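Local coordinates for protein At4g34840 (Arabidopsis thaliana, PDB 3BSF) that is a nucleosidase of the phosphorylase superfamily that holds adenine in a pocket of its alpha/beta fold, at residues S14-V20 with L59-C65; N40-P44 with A88-I93; N144-T148 with P203-I207. All blocks are in the same frame, centred on the assembly; numbering follows the deposited sequence.

Interaction 1: S14-V20 with L59-C65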
# COMPACT_ATOMS: atom_id res chain seq x y z
N SER A 14 18.80 0.12 -21.21
CA SER A 14 18.48 -1.09 -21.93
C SER A 14 17.03 -1.51 -21.73
O SER A 14 16.31 -1.74 -22.70
CB SER A 14 19.41 -2.22 -21.50
OG SER A 14 19.26 -3.34 -22.35
N THR A 15 16.59 -1.58 -20.48
CA THR A 15 15.23 -1.99 -20.22
C THR A 15 14.36 -0.99 -19.45
O THR A 15 14.79 -0.36 -18.49
CB THR A 15 15.21 -3.32 -19.49
OG1 THR A 15 15.78 -3.15 -18.20
CG2 THR A 15 16.03 -4.34 -20.25
N ILE A 16 13.11 -0.87 -19.91
CA ILE A 16 12.13 0.03 -19.32
C ILE A 16 10.86 -0.68 -18.86
O ILE A 16 10.11 -1.22 -19.69
CB ILE A 16 11.68 1.11 -20.33
CG1 ILE A 16 12.87 1.98 -20.75
CG2 ILE A 16 10.60 1.97 -19.71
CD1 ILE A 16 12.54 3.06 -21.75
N VAL A 17 10.60 -0.67 -17.56
CA VAL A 17 9.38 -1.28 -17.04
C VAL A 17 8.32 -0.22 -16.77
O VAL A 17 8.54 0.71 -16.00
CB VAL A 17 9.62 -2.03 -15.72
CG1 VAL A 17 8.29 -2.52 -15.16
CG2 VAL A 17 10.54 -3.20 -15.96
N PHE A 18 7.17 -0.39 -17.41
CA PHE A 18 6.03 0.50 -17.24
C PHE A 18 5.07 -0.08 -16.22
O PHE A 18 4.71 -1.26 -16.30
CB PHE A 18 5.27 0.65 -18.55
CG PHE A 18 5.86 1.64 -19.47
CD1 PHE A 18 5.49 2.97 -19.40
CD2 PHE A 18 6.82 1.26 -20.40
CE1 PHE A 18 6.05 3.92 -20.23
CE2 PHE A 18 7.40 2.19 -21.25
CZ PHE A 18 7.02 3.52 -21.17
N ILE A 19 4.65 0.73 -15.26
CA ILE A 19 3.69 0.30 -14.25
C ILE A 19 2.35 1.02 -14.52
O ILE A 19 2.27 2.25 -14.45
CB ILE A 19 4.19 0.64 -12.82
CG1 ILE A 19 5.49 -0.11 -12.53
CG2 ILE A 19 3.13 0.28 -11.79
CD1 ILE A 19 5.36 -1.63 -12.45
N VAL A 20 1.30 0.26 -14.86
CA VAL A 20 -0.00 0.88 -15.10
C VAL A 20 -1.07 0.21 -14.23
O VAL A 20 -1.12 -1.01 -14.12
CB VAL A 20 -0.40 0.79 -16.60
CG1 VAL A 20 0.79 1.21 -17.46
CG2 VAL A 20 -0.87 -0.61 -16.95
N LEU A 59 15.40 -1.10 -27.04
CA LEU A 59 14.81 -1.07 -25.71
C LEU A 59 13.88 -2.24 -25.42
O LEU A 59 12.99 -2.54 -26.20
CB LEU A 59 14.02 0.22 -25.51
CG LEU A 59 14.62 1.59 -25.83
CD1 LEU A 59 13.53 2.63 -25.60
CD2 LEU A 59 15.83 1.90 -24.95
N ASN A 60 14.08 -2.87 -24.27
CA ASN A 60 13.22 -3.97 -23.84
C ASN A 60 12.12 -3.34 -23.01
O ASN A 60 12.29 -3.08 -21.82
CB ASN A 60 13.99 -4.95 -22.96
CG ASN A 60 15.23 -5.45 -23.62
OD1 ASN A 60 15.17 -6.08 -24.67
ND2 ASN A 60 16.38 -5.16 -23.02
N ILE A 61 10.99 -3.07 -23.65
CA ILE A 61 9.87 -2.47 -22.95
C ILE A 61 9.00 -3.54 -22.28
O ILE A 61 8.61 -4.53 -22.91
CB ILE A 61 9.00 -1.65 -23.94
CG1 ILE A 61 9.89 -0.94 -24.97
CG2 ILE A 61 8.15 -0.64 -23.16
CD1 ILE A 61 10.90 0.03 -24.39
N ASN A 62 8.71 -3.34 -21.00
CA ASN A 62 7.87 -4.25 -20.23
C ASN A 62 6.79 -3.46 -19.53
O ASN A 62 7.08 -2.55 -18.76
CB ASN A 62 8.68 -5.01 -19.17
CG ASN A 62 9.62 -6.03 -19.77
OD1 ASN A 62 10.63 -5.68 -20.38
ND2 ASN A 62 9.29 -7.30 -19.61
N ILE A 63 5.53 -3.79 -19.82
CA ILE A 63 4.43 -3.11 -19.16
C ILE A 63 3.81 -4.11 -18.17
O ILE A 63 3.28 -5.14 -18.58
CB ILE A 63 3.34 -2.67 -20.16
CG1 ILE A 63 3.91 -1.65 -21.14
CG2 ILE A 63 2.17 -2.05 -19.40
CD1 ILE A 63 2.89 -1.09 -22.09
N VAL A 64 3.89 -3.80 -16.89
CA VAL A 64 3.34 -4.70 -15.89
C VAL A 64 2.11 -4.07 -15.26
O VAL A 64 2.13 -2.91 -14.89
CB VAL A 64 4.38 -5.02 -14.79
CG1 VAL A 64 3.80 -5.98 -13.78
CG2 VAL A 64 5.62 -5.64 -15.43
N CYS A 65 1.03 -4.85 -15.15
CA CYS A 65 -0.21 -4.36 -14.57
C CYS A 65 -0.68 -5.30 -13.46
O CYS A 65 -0.53 -6.52 -13.57
CB CYS A 65 -1.28 -4.27 -15.66
SG CYS A 65 -2.95 -3.76 -15.10

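Interaction 2: N40-P44 with A88-I93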
# COMPACT_ATOMS: atom_id res chain seq x y z
N ASN A 40 4.31 -17.12 -19.06
CA ASN A 40 5.00 -17.47 -17.84
C ASN A 40 5.57 -16.18 -17.26
O ASN A 40 6.67 -15.74 -17.63
CB ASN A 40 6.15 -18.45 -18.10
CG ASN A 40 5.66 -19.87 -18.26
OD1 ASN A 40 4.88 -20.16 -19.15
ND2 ASN A 40 6.13 -20.75 -17.40
N THR A 41 4.82 -15.54 -16.37
CA THR A 41 5.32 -14.32 -15.77
C THR A 41 6.30 -14.77 -14.68
O THR A 41 6.25 -15.90 -14.19
CB THR A 41 4.16 -13.45 -15.17
OG1 THR A 41 3.48 -14.17 -14.13
CG2 THR A 41 3.16 -13.06 -16.26
N PRO A 42 7.25 -13.90 -14.34
CA PRO A 42 8.21 -14.26 -13.30
C PRO A 42 7.62 -14.00 -11.92
O PRO A 42 8.35 -13.83 -10.94
CB PRO A 42 9.40 -13.36 -13.62
CG PRO A 42 8.75 -12.14 -14.14
CD PRO A 42 7.70 -12.69 -15.07
N PHE A 43 6.29 -13.96 -11.84
CA PHE A 43 5.62 -13.71 -10.57
C PHE A 43 5.06 -14.99 -9.96
O PHE A 43 4.98 -16.03 -10.63
CB PHE A 43 4.48 -12.70 -10.76
CG PHE A 43 4.89 -11.46 -11.51
CD1 PHE A 43 6.05 -10.76 -11.14
CD2 PHE A 43 4.10 -10.97 -12.56
CE1 PHE A 43 6.43 -9.60 -11.81
CE2 PHE A 43 4.46 -9.81 -13.24
CZ PHE A 43 5.64 -9.11 -12.86
N PRO A 44 4.67 -14.94 -8.67
CA PRO A 44 4.11 -16.11 -8.00
C PRO A 44 2.85 -16.57 -8.71
O PRO A 44 2.00 -15.75 -9.12
CB PRO A 44 3.82 -15.61 -6.58
CG PRO A 44 4.83 -14.52 -6.39
CD PRO A 44 4.82 -13.81 -7.73
N ALA A 88 7.90 -6.43 -6.94
CA ALA A 88 8.07 -7.66 -7.69
C ALA A 88 8.74 -7.46 -9.03
O ALA A 88 9.62 -8.23 -9.39
CB ALA A 88 6.74 -8.32 -7.87
N SER A 89 8.32 -6.45 -9.78
CA SER A 89 8.91 -6.19 -11.08
C SER A 89 10.39 -5.82 -10.95
O SER A 89 11.26 -6.34 -11.67
CB SER A 89 8.16 -5.06 -11.78
OG SER A 89 6.78 -5.37 -11.80
N ILE A 90 10.67 -4.90 -10.03
CA ILE A 90 12.04 -4.47 -9.80
C ILE A 90 12.89 -5.72 -9.55
O ILE A 90 13.83 -5.99 -10.29
CB ILE A 90 12.12 -3.53 -8.58
CG1 ILE A 90 11.70 -2.10 -8.99
CG2 ILE A 90 13.51 -3.58 -7.95
CD1 ILE A 90 11.68 -1.08 -7.83
N LEU A 91 12.55 -6.49 -8.54
CA LEU A 91 13.33 -7.68 -8.23
C LEU A 91 13.37 -8.64 -9.39
O LEU A 91 14.42 -9.19 -9.70
CB LEU A 91 12.76 -8.38 -7.00
CG LEU A 91 12.79 -7.53 -5.73
CD1 LEU A 91 12.29 -8.34 -4.54
CD2 LEU A 91 14.22 -6.98 -5.52
N ALA A 92 12.23 -8.84 -10.05
CA ALA A 92 12.18 -9.76 -11.17
C ALA A 92 12.95 -9.23 -12.36
O ALA A 92 14.16 -9.39 -12.43
CB ALA A 92 10.74 -10.05 -11.56
N ILE A 93 12.24 -8.59 -13.27
CA ILE A 93 12.87 -8.09 -14.49
C ILE A 93 13.65 -6.81 -14.28
O ILE A 93 13.47 -5.85 -15.03
CB ILE A 93 11.81 -7.92 -15.63
CG1 ILE A 93 10.56 -7.22 -15.10
CG2 ILE A 93 11.44 -9.29 -16.21
CD1 ILE A 93 9.42 -7.14 -16.11

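Interaction 3: N144-T148 with P203-I207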
# COMPACT_ATOMS: atom_id res chain seq x y z
N ASN A 144 11.08 13.23 -4.99
CA ASN A 144 11.37 13.67 -6.36
C ASN A 144 11.35 12.53 -7.36
O ASN A 144 11.51 11.35 -7.00
CB ASN A 144 12.76 14.29 -6.46
CG ASN A 144 12.82 15.68 -5.94
OD1 ASN A 144 13.90 16.16 -5.61
ND2 ASN A 144 11.68 16.35 -5.88
N THR A 145 11.20 12.90 -8.63
CA THR A 145 11.21 11.94 -9.72
C THR A 145 12.57 12.10 -10.38
O THR A 145 13.26 13.10 -10.13
CB THR A 145 10.12 12.25 -10.77
OG1 THR A 145 10.28 13.59 -11.24
CG2 THR A 145 8.73 12.09 -10.16
N PHE A 146 12.97 11.14 -11.20
CA PHE A 146 14.25 11.23 -11.88
C PHE A 146 14.23 12.46 -12.80
O PHE A 146 13.29 12.65 -13.57
CB PHE A 146 14.53 9.97 -12.70
CG PHE A 146 15.91 9.91 -13.25
CD1 PHE A 146 16.99 9.62 -12.41
CD2 PHE A 146 16.15 10.22 -14.58
CE1 PHE A 146 18.29 9.63 -12.90
CE2 PHE A 146 17.44 10.24 -15.08
CZ PHE A 146 18.52 9.94 -14.24
N PRO A 147 15.26 13.30 -12.72
CA PRO A 147 15.35 14.51 -13.54
C PRO A 147 15.50 14.28 -15.05
O PRO A 147 16.49 13.72 -15.50
CB PRO A 147 16.56 15.24 -12.94
CG PRO A 147 17.41 14.10 -12.45
CD PRO A 147 16.42 13.18 -11.81
N THR A 148 14.50 14.73 -15.82
CA THR A 148 14.50 14.58 -17.27
C THR A 148 14.16 15.91 -17.99
O THR A 148 13.08 16.07 -18.58
CB THR A 148 13.52 13.46 -17.72
OG1 THR A 148 12.17 13.83 -17.39
CG2 THR A 148 13.85 12.16 -17.00
N PRO A 203 16.02 4.69 -11.24
CA PRO A 203 15.49 5.86 -11.96
C PRO A 203 13.99 5.73 -12.18
O PRO A 203 13.53 4.69 -12.65
CB PRO A 203 16.26 5.84 -13.26
CG PRO A 203 17.59 5.41 -12.81
CD PRO A 203 17.26 4.23 -11.88
N THR A 204 13.24 6.77 -11.86
CA THR A 204 11.79 6.70 -11.97
C THR A 204 11.13 7.93 -12.58
O THR A 204 11.48 9.06 -12.27
CB THR A 204 11.19 6.42 -10.57
OG1 THR A 204 9.88 5.86 -10.70
CG2 THR A 204 11.14 7.72 -9.74
N ILE A 205 10.15 7.70 -13.44
CA ILE A 205 9.42 8.79 -14.08
C ILE A 205 7.90 8.57 -13.98
O ILE A 205 7.42 7.43 -14.10
CB ILE A 205 9.82 8.89 -15.56
CG1 ILE A 205 11.31 9.18 -15.66
CG2 ILE A 205 9.01 9.97 -16.25
CD1 ILE A 205 11.79 9.31 -17.07
N LEU A 206 7.16 9.65 -13.76
CA LEU A 206 5.71 9.56 -13.65
C LEU A 206 5.05 10.46 -14.67
O LEU A 206 5.29 11.67 -14.72
CB LEU A 206 5.24 9.94 -12.24
CG LEU A 206 5.73 9.02 -11.11
CD1 LEU A 206 7.23 9.19 -10.93
CD2 LEU A 206 5.03 9.37 -9.82
N ILE A 207 4.21 9.86 -15.51
CA ILE A 207 3.52 10.59 -16.55
C ILE A 207 2.00 10.45 -16.37
O ILE A 207 1.48 9.34 -16.32
CB ILE A 207 3.96 10.07 -17.92
CG1 ILE A 207 5.45 10.32 -18.10
CG2 ILE A 207 3.15 10.73 -19.03
CD1 ILE A 207 6.02 9.73 -19.36

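Interaction 1: S14-V20 with L59-C65
Phe18 and Ile61 run abreast on the sheet face they share with Ile16 and Ile63. Methyl CG2 of Ile61 meets the edge of the ring near its plane, 3.5 Å from Phe18 CE2. CG of Phe18 stands anti to the carbonyl carbon (chi1 -82°), which leans the ring back toward Ile61. Ile63 comes in at a slant further along, with CG1 3.7 Å from Phe18 CB. Val20 CG1 then reaches Ile63 CG2 at 4.0 Å. At the other end, Ile16 CD1 touches Leu59 CD1, also at 4.0 Å. On the opposite face Val17 spreads its two methyls. Val17 CG1 meets Val64 CG2 at 4.1 Å, and CG2 lies against Asn62 CB.

The backbones form a parallel ladder of six hydrogen bonds, from Asn60 N to Ser14 O through to Val20 N to Val64 O. The axes of the two strand segments make an angle of 21°.

Thr15, Val17 and Ile19 bond through their backbones to strand 97-106 and Asp96 just before it, so strand 15-19 is an inner strand. Strand 59-65 also pairs with strand 50-56. This parallel pair inside a mixed sheet shows the layered alpha/beta architecture of the phosphorylase superfamily. Helix 79-91 packs on Ile19 and Val64. Helix 227-246 covers the other face, with Ile243 against Phe18, Leu59 and Ile61.

Interaction 2: N40-P44 with A88-I93
Phe43 reaches from the loop 40-44 and meets Ala88 and Ser89 in the last turn of helix 79-91, and Ala92 just after it, through CD1, CE1 and CZ. Its CB starts well short of the helix. CG is anti to the carbonyl carbon (chi1 -50°), and this turn carries the ring toward the segment 88-93. The touching begins at Phe43 CD1, which lies 4.1 Å from Ala88 CB. CE1 comes next, lying between Ala88, Ser89 and Ala92. Phe43 CE1 is 4.2 Å from Ser89 N and 4.3 Å from Ala92 CB. The tip, Phe43 CZ, is 4.1 Å from Ser89 OG. That hydroxyl is hydrogen-bonded to Val85 O one turn back in the helix, and the ring is a neighbour to it by packing alone. All three partners approach the ring at a slant.

Pro42 adds a second point of contact. Its CG stands 4.1 Å above the plane of the Phe43 ring, offset toward the rim. Pro42 CG is 3.9 Å from Ala92 CB and 4.4 Å from Ile93 CG2. Ala92 CB therefore touches both the proline and the phenylalanine. Ala88, in the last turn, and Ala92, just past the helix end, both turn their methyls toward the loop; Ala92 N bonds to Ala88 O at 2.8 Å.

Trp49 meets the Phe43 ring edge-to-face, and Val64 of strand 59-65 packs on it too. Tyr87 of the second subunit packs on Pro44 and Ala88, which places this contact beside the dimer interface.

No hydrogen bond or salt bridge joins the two segments. Small methyls, a proline and an aromatic ring meet here, so the contact between loop and helix end rests on apolar packing, without directional bonds.

Interaction 3: N144-T148 with P203-I207
Phe146, Thr145 and Ile205 have the most surface buried here. The contact lays a loop across the start of strand 204-213, in the mixed central sheet of this phosphorylase-superfamily alpha/beta fold. The two segments run nearly at right angles, 96° apart end to end.

Phe146 is held at both its backbone and its ring. Phe146 N bonds to Thr204 O at 2.8 Å. CG lies anti to the backbone N (chi1 -171°), and the ring lies along Pro203. Pro203 CB sits over one face in a CH-pi contact, 4.2 Å from the centroid of the Phe146 ring. Pro147 CD of the loop itself lies over the opposite face, toward the rim. Leu251, near the C-terminus, packs on both Phe146 and Pro203.

Thr145 divides its two branches. CG2 touches Leu206 CD1, while OG1 is hydrogen-bonded to Ser121 O, and also to Val120 O, on strand 117-125. The loop is thereby tied to two neighbouring strands of the sheet.

Ile205 packs against the loop. Ile205 CG1 is 4.4 Å from Phe146 CB, and its backbone bonds to Ile98 and Asn100 of strand 97-106. Thr148 is at the N-cap position before helix 149-154, though its side chain makes no capping bond. It meets Ile205 tip to tip: Ile205 CD1 and Thr148 CG2 are 3.5 Å apart.

Interactions 1 and 2 touch, with centres 12 Å apart. Val64 joins them: Val64 CG1 is 3.7 Å from Phe43 CZ and 3.6 Å from Ser89 OG. Asn62 also packs against Ile93. Interaction 3 touches neither, but it belongs to the same sheet as interaction 1. Strand 97-106 lies between them, paired with strand 15-19 and with strand 204-213. Their centres are 14 Å apart. The bound adenine is about 12 Å from the side chain of Val20 and about 13 Å from that of Leu206. Its pocket includes Ala104 and Gly105 on strand 97-106, and Thr211 and Asp212 further along strand 204-213.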